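PDB 3D0K: putative poly(3-hydroxybutyrate) depolymerase LpqC from Bordetella parapertussis 12822, which probably hydrolyses ester bonds of poly(3-hydroxybutyrate) or related substrates. Local coordinates for residues R24-Y29 with T41-R46; V63-A68 with F90-W95. One frame throughout, in Å; residues are numbered along the deposited sequence.

Contact 1 pairs the two antiparallel strands at one margin of the central sheet, whereas contact 2 joins the loop that follows strand 56-60 and leads into helix 67-73 to the loop after the neighbouring strand 84-89. Their centres lie 14 Å apart, and they meet where N43 packs against the backbone of G67 and A68. Both are partly buried, but differently built: contact 1 buries 491 Å² through regular backbone bonds, with buried I27 and L42 on one face of the hairpin and exposed R24 and A26 on the other, while contact 2 buries 227 Å² and depends on one buried arginine, R65, reaching across to backbone carbonyls, with the exposed D92 over one face of its guanidinium.

Contact 1: residues R24-Y29 with T41-R46; sequences RNAIPY and TLNTYR
I27 and L42 face each other as a hydrogen-bonded pair in the antiparallel beta hairpin of strands 23-29 and 40-46, which forms one margin of the mixed central sheet. The short strand axes approach to 4.4 Å with their directions 162° apart. Two reciprocal pairs of backbone bonds set the register: I27 N to L42 O (2.7 Å) with L42 N to I27 O, and N25 N to T44 O with T44 N to N25 O (2.8 Å).

On the face bearing I27, L42 and T44, the CB atoms of I27 and L42 lie 4.1 Å apart. I27 CD1 runs on to T44 CG2 (3.9 Å), the two side chains crossing at about a right angle, and Y29 CD1 meets L42 CD1. Helix 11-18 covers I27 and Y29 here, and N130 bonds to the Y29 hydroxyl.

On the opposite face, which bears R24, A26, N43 and Y45, R24 CG reaches the edge of the Y45 ring at CD1 (3.9 Å); Y45 OH is hydrogen-bonded to D79 OD1. N43 and A26 form a non-hydrogen-bonded pair. The chi1 of N43 (-75°) sets CG anti to its carbonyl carbon and brings OD1 within 3.4 Å of A26 CB, while ND2 is hydrogen-bonded to T89 OG1 on the adjoining strand 84-89. N43 OD1 also accepts a hydrogen bond from a water at 2.6 Å.

Contact 2: residues V63-A68 with F90-W95; sequences VLRNGA and FSDEIW. With FMT (formic acid), chain K.
The loop after strand 56-60, leading into helix 67-73, meets the loop after strand 84-89 at the carboxyl ends of two adjacent parallel strands, the edge where alpha/beta hydrolases generally carry their active sites. R65 makes the junction. Its chain bends at chi2 (-50°), which turns the guanidinium across to the facing loop, where NH1 and NH2 both donate to the single oxygen W95 O, at 2.9 and 2.8 Å. That oxygen lies only 1° out of the guanidinium plane, and NH1 approaches it nearly along the C=O axis. NH2 has a second acceptor, F90 O (2.8 Å), close to the guanidinium plane although the nitrogen stands well above the plane of the F90 carbonyl.

D92 comes from another direction. Its OD1 sits over one face of the guanidinium, 3.3 Å from R65 CZ, with the carboxylate plane turned 54° from that of the arginine. The salt bridge runs from R65 NE to D92 OD1 (3.5 Å) and is one of charge alone, since none of the arginine's N-H bonds is directed at this oxygen. A water donates to both D92 OD1 and V63 O, adding a link between the loops. Within 90-95, W95 N bonds to S91 O, and I94 N to S91 OG in an ST motif, while the F90 ring brings CD1 over a face of the W95 indole. Beyond R65, A68 N donates to O2 of a bound formic acid, probably from the crystallisation liquor.

Two carbonyls hold the guanidinium at its edge and a carboxylate lies over its face, so the buried positive charge is probably stabilised both by bonded dipoles and by a counter-ion held without a hydrogen bond.

Contact 1: residues R24-Y29 with T41-R46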
ATOM      1  N   ARG A  24       5.810  10.334 -17.865  1.00 19.98           N
ATOM      2  CA  ARG A  24       5.752  10.557 -16.416  1.00 20.52           C
ATOM      3  C   ARG A  24       5.023  11.844 -16.171  1.00 20.83           C
ATOM      4  O   ARG A  24       5.060  12.791 -17.009  1.00 19.47           O
ATOM      5  CB  ARG A  24       7.158  10.694 -15.838  1.00 20.82           C
ATOM      6  CG  ARG A  24       8.020   9.568 -16.210  1.00 26.67           C
ATOM      7  CD  ARG A  24       9.016   9.351 -15.180  1.00 34.13           C
ATOM      8  NE  ARG A  24      10.111  10.280 -15.288  1.00 39.09           N
ATOM      9  CZ  ARG A  24      11.268   9.943 -15.832  1.00 47.13           C
ATOM     10  NH1 ARG A  24      11.411   8.705 -16.335  1.00 48.83           N
ATOM     11  NH2 ARG A  24      12.267  10.839 -15.897  1.00 46.16           N
ATOM     12  N   ASN A  25       4.347  11.924 -15.033  1.00 20.86           N
ATOM     13  CA  ASN A  25       3.744  13.192 -14.638  1.00 21.59           C
ATOM     14  C   ASN A  25       3.738  13.329 -13.133  1.00 22.96           C
ATOM     15  O   ASN A  25       3.901  12.328 -12.400  1.00 23.06           O
ATOM     16  CB  ASN A  25       2.315  13.286 -15.195  1.00 20.60           C
ATOM     17  CG  ASN A  25       1.889  14.724 -15.479  1.00 23.91           C
ATOM     18  OD1 ASN A  25       2.460  15.672 -14.925  1.00 25.29           O
ATOM     19  ND2 ASN A  25       0.856  14.891 -16.310  1.00 22.59           N
ATOM     20  N   ALA A  26       3.597  14.562 -12.660  1.00 24.15           N
ATOM     21  CA  ALA A  26       3.361  14.833 -11.232  1.00 25.82           C
ATOM     22  C   ALA A  26       2.119  15.721 -11.145  1.00 27.23           C
ATOM     23  O   ALA A  26       2.167  16.909 -11.525  1.00 29.18           O
ATOM     24  CB  ALA A  26       4.561  15.510 -10.606  1.00 25.90           C
ATOM     25  N   ILE A  27       0.999  15.151 -10.706  1.00 26.43           N
ATOM     26  CA  ILE A  27      -0.314  15.800 -10.805  1.00 27.05           C
ATOM     27  C   ILE A  27      -0.699  16.280  -9.400  1.00 28.61           C
ATOM     28  O   ILE A  27      -0.943  15.440  -8.530  1.00 28.32           O
ATOM     29  CB  ILE A  27      -1.355  14.823 -11.323  1.00 26.16           C
ATOM     30  CG1 ILE A  27      -0.900  14.183 -12.660  1.00 27.81           C
ATOM     31  CG2 ILE A  27      -2.744  15.487 -11.428  1.00 27.93           C
ATOM     32  CD1 ILE A  27      -1.810  13.058 -13.150  1.00 26.10           C
ATOM     33  N   PRO A  28      -0.727  17.619  -9.162  1.00 30.05           N
ATOM     34  CA  PRO A  28      -1.214  18.113  -7.855  1.00 30.18           C
ATOM     35  C   PRO A  28      -2.662  17.649  -7.641  1.00 30.54           C
ATOM     36  O   PRO A  28      -3.437  17.664  -8.593  1.00 30.63           O
ATOM     37  CB  PRO A  28      -1.121  19.639  -7.992  1.00 31.28           C
ATOM     38  CG  PRO A  28      -1.085  19.912  -9.498  1.00 32.45           C
ATOM     39  CD  PRO A  28      -0.354  18.723 -10.077  1.00 30.00           C
ATOM     40  N   TYR A  29      -3.028  17.189  -6.436  1.00 29.33           N
ATOM     41  CA  TYR A  29      -4.407  16.728  -6.197  1.00 29.62           C
ATOM     42  C   TYR A  29      -4.858  17.260  -4.848  1.00 29.64           C
ATOM     43  O   TYR A  29      -4.098  17.252  -3.874  1.00 28.67           O
ATOM     44  CB  TYR A  29      -4.515  15.185  -6.261  1.00 30.34           C
ATOM     45  CG  TYR A  29      -5.905  14.518  -6.158  1.00 29.86           C
ATOM     46  CD1 TYR A  29      -6.591  14.034  -7.307  1.00 32.93           C
ATOM     47  CD2 TYR A  29      -6.502  14.317  -4.934  1.00 31.57           C
ATOM     48  CE1 TYR A  29      -7.866  13.388  -7.197  1.00 31.19           C
ATOM     49  CE2 TYR A  29      -7.756  13.679  -4.804  1.00 33.02           C
ATOM     50  CZ  TYR A  29      -8.445  13.218  -5.933  1.00 33.89           C
ATOM     51  OH  TYR A  29      -9.682  12.573  -5.711  1.00 32.84           O
ATOM     52  N   THR A  41       0.271  14.722  -4.235  1.00 21.48           N
ATOM     53  CA  THR A  41       0.701  14.637  -5.621  1.00 21.71           C
ATOM     54  C   THR A  41       0.502  13.213  -6.123  1.00 20.27           C
ATOM     55  O   THR A  41       0.780  12.268  -5.405  1.00 21.56           O
ATOM     56  CB  THR A  41       2.188  15.037  -5.779  1.00 22.38           C
ATOM     57  OG1 THR A  41       2.385  16.330  -5.188  1.00 24.35           O
ATOM     58  CG2 THR A  41       2.590  15.077  -7.286  1.00 21.85           C
ATOM     59  N   LEU A  42       0.023  13.086  -7.344  1.00 19.07           N
ATOM     60  CA  LEU A  42       0.008  11.787  -8.013  1.00 18.99           C
ATOM     61  C   LEU A  42       1.216  11.779  -8.935  1.00 18.95           C
ATOM     62  O   LEU A  42       1.263  12.531  -9.926  1.00 18.08           O
ATOM     63  CB  LEU A  42      -1.273  11.550  -8.806  1.00 19.38           C
ATOM     64  CG  LEU A  42      -2.621  11.883  -8.147  1.00 20.17           C
ATOM     65  CD1 LEU A  42      -3.798  11.525  -9.071  1.00 18.35           C
ATOM     66  CD2 LEU A  42      -2.654  11.019  -6.865  1.00 22.38           C
ATOM     67  N   ASN A  43       2.223  11.004  -8.567  1.00 17.24           N
ATOM     68  CA  ASN A  43       3.358  10.792  -9.468  1.00 18.33           C
ATOM     69  C   ASN A  43       2.972   9.594 -10.308  1.00 18.16           C
ATOM     70  O   ASN A  43       2.792   8.493  -9.808  1.00 17.51           O
ATOM     71  CB  ASN A  43       4.665  10.559  -8.699  1.00 17.34           C
ATOM     72  CG  ASN A  43       5.199  11.847  -8.128  1.00 22.21           C
ATOM     73  OD1 ASN A  43       5.586  12.736  -8.907  1.00 22.97           O
ATOM     74  ND2 ASN A  43       5.154  12.007  -6.777  1.00 18.47           N
ATOM     75  N   THR A  44       2.770   9.844 -11.594  1.00 18.28           N
ATOM     76  CA  THR A  44       2.150   8.854 -12.458  1.00 17.99           C
ATOM     77  C   THR A  44       3.086   8.407 -13.581  1.00 18.61           C
ATOM     78  O   THR A  44       4.042   9.129 -13.958  1.00 18.26           O
ATOM     79  CB  THR A  44       0.855   9.417 -13.082  1.00 19.53           C
ATOM     80  OG1 THR A  44       1.171  10.560 -13.925  1.00 20.07           O
ATOM     81  CG2 THR A  44      -0.106   9.803 -11.985  1.00 17.96           C
ATOM     82  N   TYR A  45       2.791   7.232 -14.134  1.00 18.20           N
ATOM     83  CA  TYR A  45       3.410   6.842 -15.403  1.00 17.78           C
ATOM     84  C   TYR A  45       2.381   6.167 -16.271  1.00 17.96           C
ATOM     85  O   TYR A  45       1.698   5.214 -15.843  1.00 18.10           O
ATOM     86  CB  TYR A  45       4.600   5.916 -15.202  1.00 17.32           C
ATOM     87  CG  TYR A  45       5.225   5.520 -16.498  1.00 18.30           C
ATOM     88  CD1 TYR A  45       6.005   6.434 -17.217  1.00 16.56           C
ATOM     89  CD2 TYR A  45       5.088   4.213 -16.990  1.00 19.33           C
ATOM     90  CE1 TYR A  45       6.600   6.060 -18.456  1.00 20.71           C
ATOM     91  CE2 TYR A  45       5.679   3.828 -18.223  1.00 20.91           C
ATOM     92  CZ  TYR A  45       6.407   4.748 -18.951  1.00 18.48           C
ATOM     93  OH  TYR A  45       6.990   4.346 -20.143  1.00 18.91           O
ATOM     94  N   ARG A  46       2.293   6.636 -17.504  1.00 17.34           N
ATOM     95  CA  ARG A  46       1.455   5.988 -18.477  1.00 17.39           C
ATOM     96  C   ARG A  46       2.308   5.518 -19.655  1.00 17.31           C
ATOM     97  O   ARG A  46       2.985   6.325 -20.293  1.00 18.61           O
ATOM     98  CB  ARG A  46       0.365   6.956 -18.984  1.00 18.36           C
ATOM     99  CG  ARG A  46      -0.457   6.339 -20.088  1.00 16.69           C
ATOM    100  CD  ARG A  46      -1.588   7.268 -20.476  1.00 21.56           C
ATOM    101  NE  ARG A  46      -2.303   6.657 -21.586  1.00 20.59           N
ATOM    102  CZ  ARG A  46      -3.611   6.746 -21.744  1.00 20.86           C
ATOM    103  NH1 ARG A  46      -4.178   6.119 -22.753  1.00 20.66           N
ATOM    104  NH2 ARG A  46      -4.339   7.462 -20.870  1.00 18.71           N
TER
HETATM  105  O   HOH W   1       7.050  12.944 -11.064  1.00 29.91           O

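Contact 2: residues V63-A68 with F90-W95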
ATOM      1  N   VAL A  63       9.285   5.570   3.745  1.00 21.19           N
ATOM      2  CA  VAL A  63       9.473   6.635   4.737  1.00 22.63           C
ATOM      3  C   VAL A  63      10.047   7.924   4.125  1.00 23.30           C
ATOM      4  O   VAL A  63       9.700   9.040   4.564  1.00 23.22           O
ATOM      5  CB  VAL A  63      10.326   6.115   5.961  1.00 23.04           C
ATOM      6  CG1 VAL A  63      11.788   5.861   5.562  1.00 22.97           C
ATOM      7  CG2 VAL A  63      10.206   7.086   7.173  1.00 24.84           C
ATOM      8  N   LEU A  64      10.846   7.755   3.064  1.00 22.29           N
ATOM      9  CA  LEU A  64      11.466   8.900   2.366  1.00 23.51           C
ATOM     10  C   LEU A  64      10.454   9.774   1.615  1.00 22.69           C
ATOM     11  O   LEU A  64      10.789  10.893   1.222  1.00 23.40           O
ATOM     12  CB  LEU A  64      12.540   8.406   1.396  1.00 24.23           C
ATOM     13  CG  LEU A  64      13.622   7.510   2.034  1.00 25.41           C
ATOM     14  CD1 LEU A  64      14.559   6.974   0.933  1.00 28.60           C
ATOM     15  CD2 LEU A  64      14.377   8.267   3.081  1.00 29.70           C
ATOM     16  N   ARG A  65       9.223   9.277   1.454  1.00 21.59           N
ATOM     17  CA  ARG A  65       8.159   9.991   0.737  1.00 21.10           C
ATOM     18  C   ARG A  65       8.552  10.244  -0.733  1.00 20.94           C
ATOM     19  O   ARG A  65       8.141  11.233  -1.339  1.00 20.59           O
ATOM     20  CB  ARG A  65       7.752  11.321   1.443  1.00 22.01           C
ATOM     21  CG  ARG A  65       7.486  11.230   2.970  1.00 20.67           C
ATOM     22  CD  ARG A  65       6.523  10.114   3.450  1.00 20.29           C
ATOM     23  NE  ARG A  65       6.258  10.254   4.913  1.00 21.17           N
ATOM     24  CZ  ARG A  65       5.460  11.179   5.464  1.00 19.72           C
ATOM     25  NH1 ARG A  65       5.291  11.177   6.787  1.00 19.63           N
ATOM     26  NH2 ARG A  65       4.822  12.091   4.702  1.00 18.91           N
ATOM     27  N   ASN A  66       9.348   9.335  -1.284  1.00 21.16           N
ATOM     28  CA  ASN A  66       9.879   9.469  -2.643  1.00 20.98           C
ATOM     29  C   ASN A  66       8.952   8.802  -3.663  1.00 21.67           C
ATOM     30  O   ASN A  66       9.315   7.821  -4.327  1.00 21.72           O
ATOM     31  CB  ASN A  66      11.335   8.939  -2.692  1.00 21.53           C
ATOM     32  CG  ASN A  66      11.479   7.465  -2.197  1.00 21.92           C
ATOM     33  OD1 ASN A  66      10.714   6.965  -1.350  1.00 23.44           O
ATOM     34  ND2 ASN A  66      12.452   6.765  -2.771  1.00 24.63           N
ATOM     35  N   GLY A  67       7.725   9.319  -3.784  1.00 20.51           N
ATOM     36  CA  GLY A  67       6.794   8.753  -4.739  1.00 20.45           C
ATOM     37  C   GLY A  67       7.292   8.748  -6.177  1.00 20.30           C
ATOM     38  O   GLY A  67       6.969   7.837  -6.942  1.00 20.36           O
ATOM     39  N   ALA A  68       8.033   9.789  -6.568  1.00 20.15           N
ATOM     40  CA  ALA A  68       8.540   9.868  -7.954  1.00 21.00           C
ATOM     41  C   ALA A  68       9.497   8.719  -8.223  1.00 21.43           C
ATOM     42  O   ALA A  68       9.455   8.075  -9.281  1.00 19.30           O
ATOM     43  CB  ALA A  68       9.192  11.252  -8.236  1.00 20.82           C
ATOM     44  N   PHE A  90       2.856  11.662  -0.416  1.00 19.56           N
ATOM     45  CA  PHE A  90       2.480  12.485   0.767  1.00 19.17           C
ATOM     46  C   PHE A  90       3.750  13.065   1.350  1.00 20.28           C
ATOM     47  O   PHE A  90       4.550  12.350   1.948  1.00 20.39           O
ATOM     48  CB  PHE A  90       1.704  11.611   1.797  1.00 19.91           C
ATOM     49  CG  PHE A  90       0.426  11.038   1.241  1.00 17.57           C
ATOM     50  CD1 PHE A  90      -0.740  11.780   1.242  1.00 19.68           C
ATOM     51  CD2 PHE A  90       0.416   9.766   0.633  1.00 15.26           C
ATOM     52  CE1 PHE A  90      -1.898  11.263   0.706  1.00 17.17           C
ATOM     53  CE2 PHE A  90      -0.719   9.233   0.100  1.00 20.10           C
ATOM     54  CZ  PHE A  90      -1.886   9.994   0.099  1.00 15.87           C
ATOM     55  N   SER A  91       3.963  14.351   1.115  1.00 19.95           N
ATOM     56  CA  SER A  91       5.218  14.962   1.457  1.00 21.87           C
ATOM     57  C   SER A  91       5.377  15.076   2.965  1.00 21.84           C
ATOM     58  O   SER A  91       4.392  15.142   3.684  1.00 21.68           O
ATOM     59  CB  SER A  91       5.308  16.352   0.821  1.00 22.87           C
ATOM     60  OG  SER A  91       4.373  17.235   1.425  1.00 23.23           O
ATOM     61  N   ASP A  92       6.616  15.086   3.431  1.00 23.44           N
ATOM     62  CA  ASP A  92       6.899  15.311   4.848  1.00 25.00           C
ATOM     63  C   ASP A  92       6.385  16.670   5.307  1.00 25.93           C
ATOM     64  O   ASP A  92       5.967  16.835   6.475  1.00 25.43           O
ATOM     65  CB  ASP A  92       8.383  15.241   5.087  1.00 25.98           C
ATOM     66  CG  ASP A  92       8.884  13.836   5.248  1.00 29.26           C
ATOM     67  OD1 ASP A  92       8.184  12.994   5.867  1.00 31.06           O
ATOM     68  OD2 ASP A  92      10.014  13.568   4.768  1.00 33.46           O
ATOM     69  N   GLU A  93       6.391  17.645   4.394  1.00 25.69           N
ATOM     70  CA  GLU A  93       5.972  18.987   4.768  1.00 27.25           C
ATOM     71  C   GLU A  93       4.480  19.082   5.045  1.00 26.17           C
ATOM     72  O   GLU A  93       4.090  19.688   6.015  1.00 26.62           O
ATOM     73  CB  GLU A  93       6.375  20.028   3.711  1.00 28.10           C
ATOM     74  CG  GLU A  93       6.810  21.326   4.337  1.00 33.60           C
ATOM     75  CD  GLU A  93       6.297  22.575   3.600  1.00 41.41           C
ATOM     76  OE1 GLU A  93       6.070  22.529   2.344  1.00 39.29           O
ATOM     77  OE2 GLU A  93       6.140  23.622   4.306  1.00 45.47           O
ATOM     78  N   ILE A  94       3.648  18.450   4.228  1.00 25.36           N
ATOM     79  CA  ILE A  94       2.187  18.555   4.399  1.00 23.83           C
ATOM     80  C   ILE A  94       1.570  17.392   5.206  1.00 24.03           C
ATOM     81  O   ILE A  94       0.491  17.544   5.828  1.00 22.95           O
ATOM     82  CB  ILE A  94       1.494  18.674   3.020  1.00 24.16           C
ATOM     83  CG1 ILE A  94       2.071  19.871   2.262  1.00 25.42           C
ATOM     84  CG2 ILE A  94      -0.039  18.774   3.136  1.00 23.83           C
ATOM     85  CD1 ILE A  94       1.695  19.947   0.799  1.00 27.77           C
ATOM     86  N   TRP A  95       2.253  16.245   5.186  1.00 22.05           N
ATOM     87  CA  TRP A  95       1.788  15.037   5.895  1.00 22.30           C
ATOM     88  C   TRP A  95       2.884  14.540   6.849  1.00 21.72           C
ATOM     89  O   TRP A  95       3.447  13.466   6.665  1.00 20.64           O
ATOM     90  CB  TRP A  95       1.439  13.954   4.880  1.00 21.18           C
ATOM     91  CG  TRP A  95       0.376  14.392   3.945  1.00 19.91           C
ATOM     92  CD1 TRP A  95       0.544  15.130   2.796  1.00 21.27           C
ATOM     93  CD2 TRP A  95      -1.024  14.120   4.049  1.00 20.80           C
ATOM     94  NE1 TRP A  95      -0.677  15.339   2.183  1.00 21.53           N
ATOM     95  CE2 TRP A  95      -1.657  14.727   2.917  1.00 19.13           C
ATOM     96  CE3 TRP A  95      -1.815  13.417   4.977  1.00 22.69           C
ATOM     97  CZ2 TRP A  95      -3.037  14.647   2.688  1.00 19.84           C
ATOM     98  CZ3 TRP A  95      -3.199  13.343   4.756  1.00 21.79           C
ATOM     99  CH2 TRP A  95      -3.797  13.973   3.624  1.00 21.92           C
TER
HETATM  100  C   FMT K 310      10.524  12.182  -5.142  1.00 33.96           C
HETATM  101  O1  FMT K 310      11.203  11.103  -5.286  1.00 30.62           O
HETATM  102  O2  FMT K 310       9.239  12.312  -4.973  1.00 33.68           O
HETATM  103  O   HOH W   2       9.265  10.659   6.792  1.00 33.05           O